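Side-chain contacts in dihydropteroate synthase (Burkholderia cenocepacia, PDB 2Y5S), which probably catalyses the condensation of para-aminobenzoate with 6-hydroxymethyl-7,8-dihydropterin diphosphate to 7,8-dihydropteroate, a step in folate biosynthesis: residues Ala256-Ala261 against Ala267-His272; Ala211-Thr216 against Tyr226-Gly231; Asp204-Leu209 against Lys235-Ala240; Leu49-Ala52 against Ala57-Ala60. One frame throughout, in Å; residues are numbered along the deposited sequence.

Interaction 1: residues Ala256-Ala261 against Ala267-His272; sequences AAALCA and AIVRVH. With 78H (7,8-dihydropteroate), chain P.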
loop_
_atom_site.group_PDB
_atom_site.type_symbol
_atom_site.label_atom_id
_atom_site.label_comp_id
_atom_site.label_asym_id
_atom_site.label_seq_id
_atom_site.Cartn_x
_atom_site.Cartn_y
_atom_site.Cartn_z
ATOM N N ALA B 256 -1.724 -2.037 3.162
ATOM C CA ALA B 256 -2.543 -1.697 1.984
ATOM C C ALA B 256 -3.782 -0.897 2.385
ATOM O O ALA B 256 -4.118 0.124 1.757
ATOM C CB ALA B 256 -2.937 -2.977 1.193
ATOM N N ALA B 257 -4.437 -1.325 3.458
ATOM C CA ALA B 257 -5.644 -0.651 3.933
ATOM C C ALA B 257 -5.349 0.775 4.448
ATOM O O ALA B 257 -6.068 1.746 4.126
ATOM C CB ALA B 257 -6.328 -1.491 5.002
ATOM N N ALA B 258 -4.288 0.909 5.223
ATOM C CA ALA B 258 -3.861 2.239 5.704
ATOM C C ALA B 258 -3.555 3.196 4.561
ATOM O O ALA B 258 -4.010 4.351 4.563
ATOM C CB ALA B 258 -2.661 2.100 6.661
ATOM N N LEU B 259 -2.837 2.711 3.541
ATOM C CA LEU B 259 -2.583 3.526 2.336
ATOM C C LEU B 259 -3.830 3.950 1.604
ATOM O O LEU B 259 -3.955 5.105 1.167
ATOM C CB LEU B 259 -1.685 2.770 1.352
ATOM C CG LEU B 259 -0.206 2.704 1.725
ATOM C CD1 LEU B 259 0.509 1.589 0.939
ATOM C CD2 LEU B 259 0.471 4.093 1.506
ATOM N N CYS B 260 -4.748 3.005 1.413
ATOM C CA CYS B 260 -6.042 3.310 0.833
ATOM C C CYS B 260 -6.775 4.393 1.623
ATOM O O CYS B 260 -7.353 5.318 1.050
ATOM C CB CYS B 260 -6.894 2.044 0.768
ATOM S SG CYS B 260 -8.464 2.340 0.029
ATOM N N ALA B 261 -6.753 4.284 2.942
ATOM C CA ALA B 261 -7.427 5.261 3.789
ATOM C C ALA B 261 -6.807 6.641 3.608
ATOM O O ALA B 261 -7.531 7.628 3.471
ATOM C CB ALA B 261 -7.388 4.843 5.256
ATOM N N ALA B 267 -7.046 11.380 8.130
ATOM C CA ALA B 267 -6.096 12.208 8.854
ATOM C C ALA B 267 -5.151 11.346 9.701
ATOM O O ALA B 267 -3.960 11.653 9.827
ATOM C CB ALA B 267 -6.827 13.194 9.737
ATOM N N ILE B 268 -5.705 10.300 10.308
ATOM C CA ILE B 268 -4.959 9.427 11.211
ATOM C C ILE B 268 -5.255 7.976 10.880
ATOM O O ILE B 268 -6.410 7.607 10.660
ATOM C CB ILE B 268 -5.335 9.695 12.702
ATOM C CG1 ILE B 268 -5.114 11.160 13.079
ATOM C CG2 ILE B 268 -4.553 8.752 13.643
ATOM C CD1 ILE B 268 -5.645 11.540 14.455
ATOM N N VAL B 269 -4.213 7.137 10.867
ATOM C CA VAL B 269 -4.397 5.712 10.740
ATOM C C VAL B 269 -3.868 5.024 12.021
ATOM O O VAL B 269 -2.773 5.337 12.521
ATOM C CB VAL B 269 -3.761 5.148 9.437
ATOM C CG1 VAL B 269 -4.548 5.642 8.163
ATOM C CG2 VAL B 269 -2.267 5.511 9.311
ATOM N N ARG B 270 -4.694 4.132 12.565
ATOM C CA ARG B 270 -4.440 3.450 13.818
ATOM C C ARG B 270 -3.925 2.066 13.492
ATOM O O ARG B 270 -4.624 1.275 12.878
ATOM C CB ARG B 270 -5.742 3.361 14.625
ATOM C CG ARG B 270 -5.642 2.720 15.976
ATOM C CD ARG B 270 -6.993 2.849 16.710
ATOM N NE ARG B 270 -6.913 2.244 18.032
ATOM C CZ ARG B 270 -7.036 0.942 18.279
ATOM N NH1 ARG B 270 -7.269 0.084 17.292
ATOM N NH2 ARG B 270 -6.922 0.492 19.531
ATOM N N VAL B 271 -2.697 1.766 13.890
ATOM C CA VAL B 271 -2.038 0.554 13.419
ATOM C C VAL B 271 -1.228 -0.160 14.489
ATOM O O VAL B 271 -0.781 0.446 15.480
ATOM C CB VAL B 271 -1.114 0.885 12.231
ATOM C CG1 VAL B 271 -1.894 1.640 11.137
ATOM C CG2 VAL B 271 0.108 1.725 12.702
ATOM N N HIS B 272 -1.043 -1.455 14.269
ATOM C CA HIS B 272 -0.143 -2.263 15.082
ATOM C C HIS B 272 1.273 -2.155 14.556
ATOM O O HIS B 272 2.219 -2.076 15.326
ATOM C CB HIS B 272 -0.558 -3.729 15.024
ATOM C CG HIS B 272 -1.874 -4.008 15.674
ATOM N ND1 HIS B 272 -3.051 -4.080 14.964
ATOM C CD2 HIS B 272 -2.194 -4.242 16.972
ATOM C CE1 HIS B 272 -4.045 -4.339 15.800
ATOM N NE2 HIS B 272 -3.549 -4.446 17.022
HETATM O O4 78H P . -11.200 1.005 14.478
HETATM C C4 78H P . -11.071 1.520 15.590
HETATM C C5 78H P . -10.846 0.746 16.748
HETATM N N3 78H P . -11.172 2.914 15.722
HETATM C C9 78H P . -10.734 1.426 17.984
HETATM N N5 78H P . -10.690 -0.600 16.674
HETATM C C2 78H P . -11.074 3.531 17.007
HETATM N N8 78H P . -10.506 0.722 19.158
HETATM N N1 78H P . -10.843 2.766 18.086
HETATM C C6 78H P . -10.514 -1.337 17.789
HETATM N N2 78H P . -11.211 4.859 17.141
HETATM C C7 78H P . -10.581 -0.743 19.199
HETATM C C10 78H P . -10.270 -2.816 17.692
HETATM N N11 78H P . -11.544 -3.537 17.588
HETATM C C15 78H P . -11.689 -4.443 16.630
HETATM C C16 78H P . -12.804 -4.429 15.799
HETATM C C17 78H P . -10.682 -5.395 16.459
HETATM C C18 78H P . -12.927 -5.381 14.803
HETATM C C19 78H P . -10.806 -6.350 15.459
HETATM C C20 78H P . -11.930 -6.345 14.636
HETATM C C21 78H P . -12.053 -7.377 13.510
HETATM O O22 78H P . -12.905 -7.142 12.651
HETATM O O23 78H P . -11.223 -8.309 13.435
#
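Val269 turns its side chain outward from the TIM barrel and sets it against Ala258 and Ala261 on helix 251-263. The strand, 268-271, is one of the parallel staves of the barrel, between strands 24-30 and 229-230. CG1 of Val269 does most of the touching. It is anti to its own carbonyl carbon (chi1 -69°), which turns it to the helix. It lies 4.1 Å from Ala261 CB and 3.9 Å from Ala258 O. The second point is CB to CB, 4.3 Å between Ala258 and Val269. With only methyl groups at these two helix positions, the helix packs close, the CA atoms of Ala258 and Val269 being 6.1 Å apart. Thr277 of helix 274-291 also packs on Ala258. On its far side the helix meets the second subunit, where Leu259 packs on Ala256 of that chain.

Arg270, next along the strand, points the other way, to the active site. Its chain is extended from CG to NE and carries the guanidinium to the pterin of bound 7,8-dihydropteroate. The two flat groups lie nearly parallel, face to face. Asp64 forms a salt bridge with NE and probably helps fix the rotation of the group. N8 of the ligand sits over the centre of the guanidinium, 3.5 Å above its plane, and NH1 of Arg270 comes 3.5 Å from ligand N5.

Interaction 2: residues Ala211-Thr216 against Tyr226-Gly231; sequences AALPDT and YPILAG. With 78H (7,8-dihydropteroate), chain P.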
loop_
_atom_site.group_PDB
_atom_site.type_symbol
_atom_site.label_atom_id
_atom_site.label_comp_id
_atom_site.label_asym_id
_atom_site.label_seq_id
_atom_site.Cartn_x
_atom_site.Cartn_y
_atom_site.Cartn_z
ATOM N N ALA B 211 -13.875 2.496 0.441
ATOM C CA ALA B 211 -13.937 3.099 -0.916
ATOM C C ALA B 211 -14.515 4.521 -0.919
ATOM O O ALA B 211 -14.078 5.372 -1.701
ATOM C CB ALA B 211 -14.761 2.214 -1.867
ATOM N N ALA B 212 -15.500 4.753 -0.051
ATOM C CA ALA B 212 -16.167 6.042 0.072
ATOM C C ALA B 212 -15.787 6.814 1.328
ATOM O O ALA B 212 -16.560 7.645 1.793
ATOM C CB ALA B 212 -17.678 5.830 0.034
ATOM N N LEU B 213 -14.598 6.565 1.872
ATOM C CA LEU B 213 -14.188 7.152 3.153
ATOM C C LEU B 213 -14.463 8.663 3.331
ATOM O O LEU B 213 -15.001 9.073 4.373
ATOM C CB LEU B 213 -12.715 6.832 3.464
ATOM C CG LEU B 213 -12.231 7.011 4.909
ATOM C CD1 LEU B 213 -12.910 6.032 5.852
ATOM C CD2 LEU B 213 -10.729 6.854 5.046
ATOM N N PRO B 214 -14.115 9.499 2.340
ATOM C CA PRO B 214 -14.341 10.936 2.598
ATOM C C PRO B 214 -15.788 11.274 2.946
ATOM O O PRO B 214 -16.024 12.159 3.773
ATOM C CB PRO B 214 -13.942 11.624 1.280
ATOM C CG PRO B 214 -13.324 10.595 0.434
ATOM C CD PRO B 214 -13.621 9.240 0.977
ATOM N N ASP B 215 -16.730 10.550 2.339
ATOM C CA ASP B 215 -18.151 10.783 2.529
ATOM C C ASP B 215 -18.714 10.252 3.857
ATOM O O ASP B 215 -19.877 10.473 4.138
ATOM C CB ASP B 215 -18.946 10.173 1.370
ATOM C CG ASP B 215 -18.566 10.767 0.018
ATOM O OD1 ASP B 215 -18.246 11.976 -0.040
ATOM O OD2 ASP B 215 -18.582 10.012 -0.976
ATOM N N THR B 216 -17.905 9.555 4.661
ATOM C CA THR B 216 -18.329 9.130 5.997
ATOM C C THR B 216 -18.285 10.287 7.017
ATOM O O THR B 216 -18.928 10.220 8.056
ATOM C CB THR B 216 -17.470 7.960 6.533
ATOM O OG1 THR B 216 -16.125 8.394 6.675
ATOM C CG2 THR B 216 -17.505 6.750 5.589
ATOM N N TYR B 226 -15.120 17.039 9.399
ATOM C CA TYR B 226 -14.398 16.503 10.564
ATOM C C TYR B 226 -13.263 15.578 10.076
ATOM O O TYR B 226 -13.455 14.777 9.150
ATOM C CB TYR B 226 -15.357 15.762 11.503
ATOM C CG TYR B 226 -16.236 16.688 12.332
ATOM C CD1 TYR B 226 -15.752 17.289 13.493
ATOM C CD2 TYR B 226 -17.552 16.968 11.957
ATOM C CE1 TYR B 226 -16.549 18.142 14.252
ATOM C CE2 TYR B 226 -18.351 17.835 12.703
ATOM C CZ TYR B 226 -17.846 18.418 13.849
ATOM O OH TYR B 226 -18.620 19.278 14.592
ATOM N N PRO B 227 -12.056 15.724 10.649
ATOM C CA PRO B 227 -10.980 14.834 10.233
ATOM C C PRO B 227 -11.261 13.401 10.660
ATOM O O PRO B 227 -11.922 13.178 11.686
ATOM C CB PRO B 227 -9.764 15.403 10.945
ATOM C CG PRO B 227 -10.319 16.008 12.189
ATOM C CD PRO B 227 -11.626 16.619 11.740
ATOM N N ILE B 228 -10.766 12.447 9.864
ATOM C CA ILE B 228 -11.109 11.029 9.988
ATOM C C ILE B 228 -9.939 10.237 10.557
ATOM O O ILE B 228 -8.795 10.362 10.072
ATOM C CB ILE B 228 -11.446 10.426 8.632
ATOM C CG1 ILE B 228 -12.660 11.125 8.026
ATOM C CG2 ILE B 228 -11.682 8.882 8.719
ATOM C CD1 ILE B 228 -12.911 10.778 6.538
ATOM N N LEU B 229 -10.236 9.470 11.602
ATOM C CA LEU B 229 -9.373 8.415 12.099
ATOM C C LEU B 229 -9.913 7.087 11.579
ATOM O O LEU B 229 -11.107 6.816 11.704
ATOM C CB LEU B 229 -9.360 8.432 13.622
ATOM C CG LEU B 229 -8.344 7.522 14.351
ATOM C CD1 LEU B 229 -8.057 8.134 15.743
ATOM C CD2 LEU B 229 -8.831 6.087 14.499
ATOM N N ALA B 230 -9.042 6.284 10.976
ATOM C CA ALA B 230 -9.403 4.984 10.430
ATOM C C ALA B 230 -8.540 3.905 11.075
ATOM O O ALA B 230 -7.328 4.032 11.163
ATOM C CB ALA B 230 -9.202 4.967 8.931
ATOM N N GLY B 231 -9.188 2.841 11.507
ATOM C CA GLY B 231 -8.503 1.712 12.113
ATOM C C GLY B 231 -8.925 0.405 11.465
ATOM O O GLY B 231 -10.026 -0.085 11.715
HETATM O O4 78H P . -11.200 1.005 14.478
HETATM C C4 78H P . -11.071 1.520 15.590
HETATM C C5 78H P . -10.846 0.746 16.748
HETATM N N3 78H P . -11.172 2.914 15.722
HETATM C C9 78H P . -10.734 1.426 17.984
HETATM N N5 78H P . -10.690 -0.600 16.674
HETATM C C2 78H P . -11.074 3.531 17.007
HETATM N N8 78H P . -10.506 0.722 19.158
HETATM N N1 78H P . -10.843 2.766 18.086
HETATM C C6 78H P . -10.514 -1.337 17.789
HETATM N N2 78H P . -11.211 4.859 17.141
HETATM C C7 78H P . -10.581 -0.743 19.199
HETATM C C10 78H P . -10.270 -2.816 17.692
HETATM N N11 78H P . -11.544 -3.537 17.588
HETATM C C15 78H P . -11.689 -4.443 16.630
HETATM C C16 78H P . -12.804 -4.429 15.799
HETATM C C17 78H P . -10.682 -5.395 16.459
HETATM C C18 78H P . -12.927 -5.381 14.803
HETATM C C19 78H P . -10.806 -6.350 15.459
HETATM C C20 78H P . -11.930 -6.345 14.636
HETATM C C21 78H P . -12.053 -7.377 13.510
HETATM O O22 78H P . -12.905 -7.142 12.651
HETATM O O23 78H P . -11.223 -8.309 13.435
#
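Ile228 presses its terminal methyl on the carbonyl oxygen of Leu213 and the hydroxyl of Thr216. Its CD1 lies 3.5 Å from Leu213 O and 4.0 Å from Thr216 OG1. The carbonyl oxygen it meets is already engaged inside its own turn. Thr216 N donates to Leu213 O at 3.0 Å, and Thr216 OG1 donates to it at 2.7 Å, in the carbonyl plane. The hydroxyl reaches back because OG1 sits between the backbone N and the carbonyl carbon (chi1 63°). The turn is thus closed by two bonds on one oxygen, and the methyl packs against it from the 226-231 side.

The apolar half of the contact is Leu213 CG against Ile228 CD1, 4.2 Å apart. These two side chains run past each other in opposite directions, while Thr216 crosses the isoleucine at about a right angle. Leu213 also packs on Ala261 of helix 251-263, and Ile228 on Ala217.

Leu229 faces the other way, and its CD2 is 3.8 Å from N2 of the pterin. Gly231 O lies 3.2 Å from ligand O4. Lys235 NZ donates to both oxygens, which probably offsets their repulsion. The arrangement is that of a TIM barrel: residues facing outward on and beside a short strand meet the layer outside it, and residues facing inward line the pterin pocket.

Interaction 3: residues Asp204-Leu209 against Lys235-Ala240; sequences DDNYAL and KSMLGA. With 78H (7,8-dihydropteroate), chain P.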
loop_
_atom_site.group_PDB
_atom_site.type_symbol
_atom_site.label_atom_id
_atom_site.label_comp_id
_atom_site.label_asym_id
_atom_site.label_seq_id
_atom_site.Cartn_x
_atom_site.Cartn_y
_atom_site.Cartn_z
ATOM N N ASP B 204 -18.648 -6.497 2.517
ATOM C CA ASP B 204 -19.449 -5.509 1.760
ATOM C C ASP B 204 -19.592 -4.132 2.432
ATOM O O ASP B 204 -19.417 -3.119 1.756
ATOM C CB ASP B 204 -20.811 -6.067 1.371
ATOM C CG ASP B 204 -20.709 -7.124 0.289
ATOM O OD1 ASP B 204 -19.686 -7.142 -0.438
ATOM O OD2 ASP B 204 -21.633 -7.950 0.175
ATOM N N ASP B 205 -19.865 -4.092 3.739
ATOM C CA ASP B 205 -20.016 -2.803 4.443
ATOM C C ASP B 205 -18.679 -2.135 4.707
ATOM O O ASP B 205 -18.518 -0.933 4.484
ATOM C CB ASP B 205 -20.770 -2.980 5.766
ATOM C CG ASP B 205 -22.236 -3.332 5.579
ATOM O OD1 ASP B 205 -22.818 -2.977 4.533
ATOM O OD2 ASP B 205 -22.814 -3.962 6.507
ATOM N N ASN B 206 -17.709 -2.899 5.198
ATOM C CA ASN B 206 -16.399 -2.348 5.504
ATOM C C ASN B 206 -15.694 -1.781 4.270
ATOM O O ASN B 206 -15.098 -0.698 4.329
ATOM C CB ASN B 206 -15.521 -3.402 6.189
ATOM C CG ASN B 206 -15.909 -3.649 7.644
ATOM O OD1 ASN B 206 -16.155 -2.704 8.406
ATOM N ND2 ASN B 206 -15.940 -4.930 8.049
ATOM N N TYR B 207 -15.753 -2.487 3.146
ATOM C CA TYR B 207 -15.109 -1.974 1.924
ATOM C C TYR B 207 -15.900 -0.860 1.243
ATOM O O TYR B 207 -15.300 -0.019 0.598
ATOM C CB TYR B 207 -14.725 -3.087 0.958
ATOM C CG TYR B 207 -13.516 -3.845 1.462
ATOM C CD1 TYR B 207 -12.232 -3.332 1.302
ATOM C CD2 TYR B 207 -13.650 -5.037 2.140
ATOM C CE1 TYR B 207 -11.130 -4.014 1.776
ATOM C CE2 TYR B 207 -12.534 -5.727 2.620
ATOM C CZ TYR B 207 -11.289 -5.216 2.423
ATOM O OH TYR B 207 -10.185 -5.879 2.910
ATOM N N ALA B 208 -17.220 -0.821 1.439
ATOM C CA ALA B 208 -18.013 0.341 0.987
ATOM C C ALA B 208 -17.516 1.591 1.722
ATOM O O ALA B 208 -17.290 2.646 1.130
ATOM C CB ALA B 208 -19.503 0.121 1.258
ATOM N N LEU B 209 -17.340 1.455 3.029
ATOM C CA LEU B 209 -16.889 2.565 3.848
ATOM C C LEU B 209 -15.477 2.977 3.496
ATOM O O LEU B 209 -15.176 4.159 3.543
ATOM C CB LEU B 209 -16.982 2.220 5.337
ATOM C CG LEU B 209 -18.409 2.042 5.857
ATOM C CD1 LEU B 209 -18.377 1.338 7.216
ATOM C CD2 LEU B 209 -19.134 3.372 5.959
ATOM N N LYS B 235 -7.522 -6.562 10.944
ATOM C CA LYS B 235 -8.927 -6.854 11.181
ATOM C C LYS B 235 -9.475 -7.909 10.220
ATOM O O LYS B 235 -8.864 -8.219 9.198
ATOM C CB LYS B 235 -9.750 -5.578 11.130
ATOM C CG LYS B 235 -9.548 -4.658 12.351
ATOM C CD LYS B 235 -10.621 -3.579 12.423
ATOM C CE LYS B 235 -10.472 -2.723 13.682
ATOM N NZ LYS B 235 -11.396 -1.561 13.647
ATOM N N SER B 236 -10.631 -8.453 10.579
ATOM C CA SER B 236 -11.297 -9.502 9.822
ATOM C C SER B 236 -11.583 -9.135 8.389
ATOM O O SER B 236 -11.521 -10.007 7.524
ATOM C CB SER B 236 -12.605 -9.889 10.499
ATOM O OG SER B 236 -12.295 -10.578 11.682
ATOM N N MET B 237 -11.889 -7.861 8.123
ATOM C CA MET B 237 -12.085 -7.414 6.731
ATOM C C MET B 237 -10.867 -7.711 5.854
ATOM O O MET B 237 -10.991 -7.870 4.639
ATOM C CB MET B 237 -12.432 -5.923 6.651
ATOM C CG MET B 237 -11.343 -4.985 7.168
ATOM S SD MET B 237 -11.834 -3.243 7.132
ATOM C CE MET B 237 -11.752 -2.899 5.374
ATOM N N LEU B 238 -9.685 -7.755 6.463
ATOM C CA LEU B 238 -8.450 -8.065 5.734
ATOM C C LEU B 238 -8.259 -9.585 5.579
ATOM O O LEU B 238 -7.958 -10.079 4.488
ATOM C CB LEU B 238 -7.257 -7.434 6.459
ATOM C CG LEU B 238 -7.326 -5.926 6.764
ATOM C CD1 LEU B 238 -6.001 -5.432 7.364
ATOM C CD2 LEU B 238 -7.694 -5.111 5.544
ATOM N N GLY B 239 -8.433 -10.332 6.673
ATOM C CA GLY B 239 -8.357 -11.795 6.626
ATOM C C GLY B 239 -9.300 -12.406 5.604
ATOM O O GLY B 239 -8.946 -13.388 4.898
ATOM N N ALA B 240 -10.485 -11.814 5.501
ATOM C CA ALA B 240 -11.529 -12.288 4.604
ATOM C C ALA B 240 -11.131 -12.235 3.132
ATOM O O ALA B 240 -11.613 -13.050 2.343
ATOM C CB ALA B 240 -12.826 -11.512 4.833
HETATM O O4 78H P . -11.200 1.005 14.478
HETATM C C4 78H P . -11.071 1.520 15.590
HETATM C C5 78H P . -10.846 0.746 16.748
HETATM N N3 78H P . -11.172 2.914 15.722
HETATM C C9 78H P . -10.734 1.426 17.984
HETATM N N5 78H P . -10.690 -0.600 16.674
HETATM C C2 78H P . -11.074 3.531 17.007
HETATM N N8 78H P . -10.506 0.722 19.158
HETATM N N1 78H P . -10.843 2.766 18.086
HETATM C C6 78H P . -10.514 -1.337 17.789
HETATM N N2 78H P . -11.211 4.859 17.141
HETATM C C7 78H P . -10.581 -0.743 19.199
HETATM C C10 78H P . -10.270 -2.816 17.692
HETATM N N11 78H P . -11.544 -3.537 17.588
HETATM C C15 78H P . -11.689 -4.443 16.630
HETATM C C16 78H P . -12.804 -4.429 15.799
HETATM C C17 78H P . -10.682 -5.395 16.459
HETATM C C18 78H P . -12.927 -5.381 14.803
HETATM C C19 78H P . -10.806 -6.350 15.459
HETATM C C20 78H P . -11.930 -6.345 14.636
HETATM C C21 78H P . -12.053 -7.377 13.510
HETATM O O22 78H P . -12.905 -7.142 12.651
HETATM O O23 78H P . -11.223 -8.309 13.435
#
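Met237 lays its methyl over the ring of Tyr207, joining helix 204-211 to the short helix 236-239 at the ligand-binding end of a TIM barrel. The methionine starts with CG between its backbone N and carbonyl carbon (chi1 63°), runs straight through chi2, then bends at chi3 (-74°). The bend puts CE 3.8 Å from the ring centroid, a CH-pi contact over the face. SD stays farther off, above the same ring, as a Met-aromatic contact. SD also touches Asn206 CB at 3.8 Å. The amide of Asn206 is held elsewhere: OD1 accepts from Gly197 N and ND2 donates to Val202 O.

Tyr207 grips the same methionine a second time. Its OH donates to Met237 O at 2.8 Å, from well above the carbonyl plane. That oxygen lies at the ring edge, in the ring plane. Methyl on the face and oxygen at the edge together probably limit how the ring can turn. Ala286 of the second subunit packs on Tyr207 as well.

The start of helix 236-239 holds the product. Lys235, its N-cap residue, runs extended along the benzoate ring of 7,8-dihydropteroate, and its NZ donates to the pterin O4 at 2.7 Å. NZ also donates to the backbone oxygens of Phe196 and Gly231. At the other end of the ligand, Ser236 N donates to carboxylate atom O23 at 2.9 Å, with an N-H...O angle of 146°.

Interaction 4: residues Leu49-Ala52 against Ala57-Ala60; sequences LRRA and AEGA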
loop_
_atom_site.group_PDB
_atom_site.type_symbol
_atom_site.label_atom_id
_atom_site.label_comp_id
_atom_site.label_asym_id
_atom_site.label_seq_id
_atom_site.Cartn_x
_atom_site.Cartn_y
_atom_site.Cartn_z
ATOM N N LEU B 49 5.740 -0.027 28.207
ATOM C CA LEU B 49 6.577 1.179 28.068
ATOM C C LEU B 49 7.675 0.996 27.019
ATOM O O LEU B 49 7.958 1.910 26.237
ATOM C CB LEU B 49 7.208 1.560 29.406
ATOM C CG LEU B 49 6.231 1.970 30.500
ATOM C CD1 LEU B 49 6.972 2.291 31.783
ATOM C CD2 LEU B 49 5.398 3.163 30.018
ATOM N N ARG B 50 8.308 -0.174 27.031
ATOM C CA ARG B 50 9.291 -0.540 26.003
ATOM C C ARG B 50 8.647 -0.542 24.626
ATOM O O ARG B 50 9.262 -0.140 23.642
ATOM C CB ARG B 50 9.876 -1.928 26.272
ATOM C CG ARG B 50 10.887 -1.976 27.393
ATOM C CD ARG B 50 11.448 -3.378 27.548
ATOM N NE ARG B 50 11.619 -4.040 26.256
ATOM C CZ ARG B 50 10.795 -4.965 25.770
ATOM N NH1 ARG B 50 9.737 -5.352 26.469
ATOM N NH2 ARG B 50 11.030 -5.506 24.581
ATOM N N ARG B 51 7.403 -1.015 24.570
ATOM C CA ARG B 51 6.626 -1.054 23.323
ATOM C C ARG B 51 6.420 0.366 22.799
ATOM O O ARG B 51 6.609 0.630 21.617
ATOM C CB ARG B 51 5.268 -1.721 23.560
ATOM C CG ARG B 51 4.910 -2.848 22.606
ATOM C CD ARG B 51 4.631 -2.381 21.186
ATOM N NE ARG B 51 5.781 -2.556 20.290
ATOM C CZ ARG B 51 5.727 -2.444 18.958
ATOM N NH1 ARG B 51 4.580 -2.168 18.345
ATOM N NH2 ARG B 51 6.823 -2.617 18.228
ATOM N N ALA B 52 6.052 1.272 23.706
ATOM C CA ALA B 52 5.789 2.666 23.362
ATOM C C ALA B 52 7.039 3.373 22.849
ATOM O O ALA B 52 6.982 4.077 21.841
ATOM C CB ALA B 52 5.195 3.421 24.579
ATOM N N ALA B 57 10.213 5.362 18.262
ATOM C CA ALA B 57 11.417 5.216 17.445
ATOM C C ALA B 57 11.090 4.822 16.003
ATOM O O ALA B 57 11.796 5.224 15.069
ATOM C CB ALA B 57 12.375 4.183 18.078
ATOM N N GLU B 58 10.021 4.044 15.816
ATOM C CA GLU B 58 9.602 3.610 14.479
ATOM C C GLU B 58 8.818 4.685 13.712
ATOM O O GLU B 58 8.538 4.512 12.543
ATOM C CB GLU B 58 8.772 2.322 14.553
ATOM C CG GLU B 58 9.596 1.088 14.875
ATOM C CD GLU B 58 8.748 -0.154 15.067
ATOM O OE1 GLU B 58 7.553 -0.146 14.711
ATOM O OE2 GLU B 58 9.278 -1.158 15.566
ATOM N N GLY B 59 8.466 5.778 14.378
ATOM C CA GLY B 59 7.817 6.918 13.736
ATOM C C GLY B 59 6.369 7.147 14.142
ATOM O O GLY B 59 5.676 7.922 13.496
ATOM N N ALA B 60 5.901 6.505 15.212
ATOM C CA ALA B 60 4.531 6.756 15.684
ATOM C C ALA B 60 4.376 8.234 16.038
ATOM O O ALA B 60 5.233 8.808 16.730
ATOM C CB ALA B 60 4.212 5.896 16.890
HETATM O O HOH W 1 5.470 -1.816 15.299
#
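Arg51 and Glu58 form a long, partly water-mediated ion pair on the surface of helix 45-58, the helix between barrel strands 24-30 and 62-66. The residues are seven apart, so the pair spans about two turns along one side of the helix. Direct contact is slight. Arg51 NH2 lies 3.9 Å from Glu58 OE2, a long salt bridge. The guanidinium and carboxylate planes are 71° apart, so the two groups do not face each other as in a flat, bidentate salt bridge. A water makes a second link. It sits at the edge of the guanidinium, accepts from Arg51 NH1 at 3.2 Å and donates to Glu58 OE1 at 2.7 Å.

The arginine bends to get there. Its CB points away from the 57-60 segment, but turns at chi2 (-69°) and chi3 (99°) bring the guanidinium back. Glu58 is simpler, with its chain extended beyond CG. It stands at the last turn of the helix, just before Gly59, whose positive phi ends the helix in a Schellman motif.

OE1 has another partner, Ala275 N, at the start of helix 274-291. The carboxylate therefore also ties this helix to the last helix of the chain. The start of a helix would probably favour its negative charge. With OE1 held by a backbone N-H and a water, and OE2 at a long distance from Arg51 NH2, the attraction to Arg51 is likely to be modest and shared with solvent.

In the fold
All four contacts lie in one TIM barrel. Along the chain, interaction 4 comes first, on helix 45-58. Interaction 3 follows and encloses interaction 2 in its loop, and interaction 1 closes the series. Interactions 1 and 2 have centres about 11 Å apart and share the sheet: strands 268-271 and 229-230 are neighbours, linked by backbone hydrogen bonds. Interaction 3, its centre about 13 Å from that of interaction 1, touches it where Leu238 packs on Ala257. These three all reach 7,8-dihydropteroate and the second subunit, so they probably connect product site and dimer interface. Interaction 4 is about 28 Å from interaction 3 between centres. It meets interaction 1 where Arg51 packs near His272.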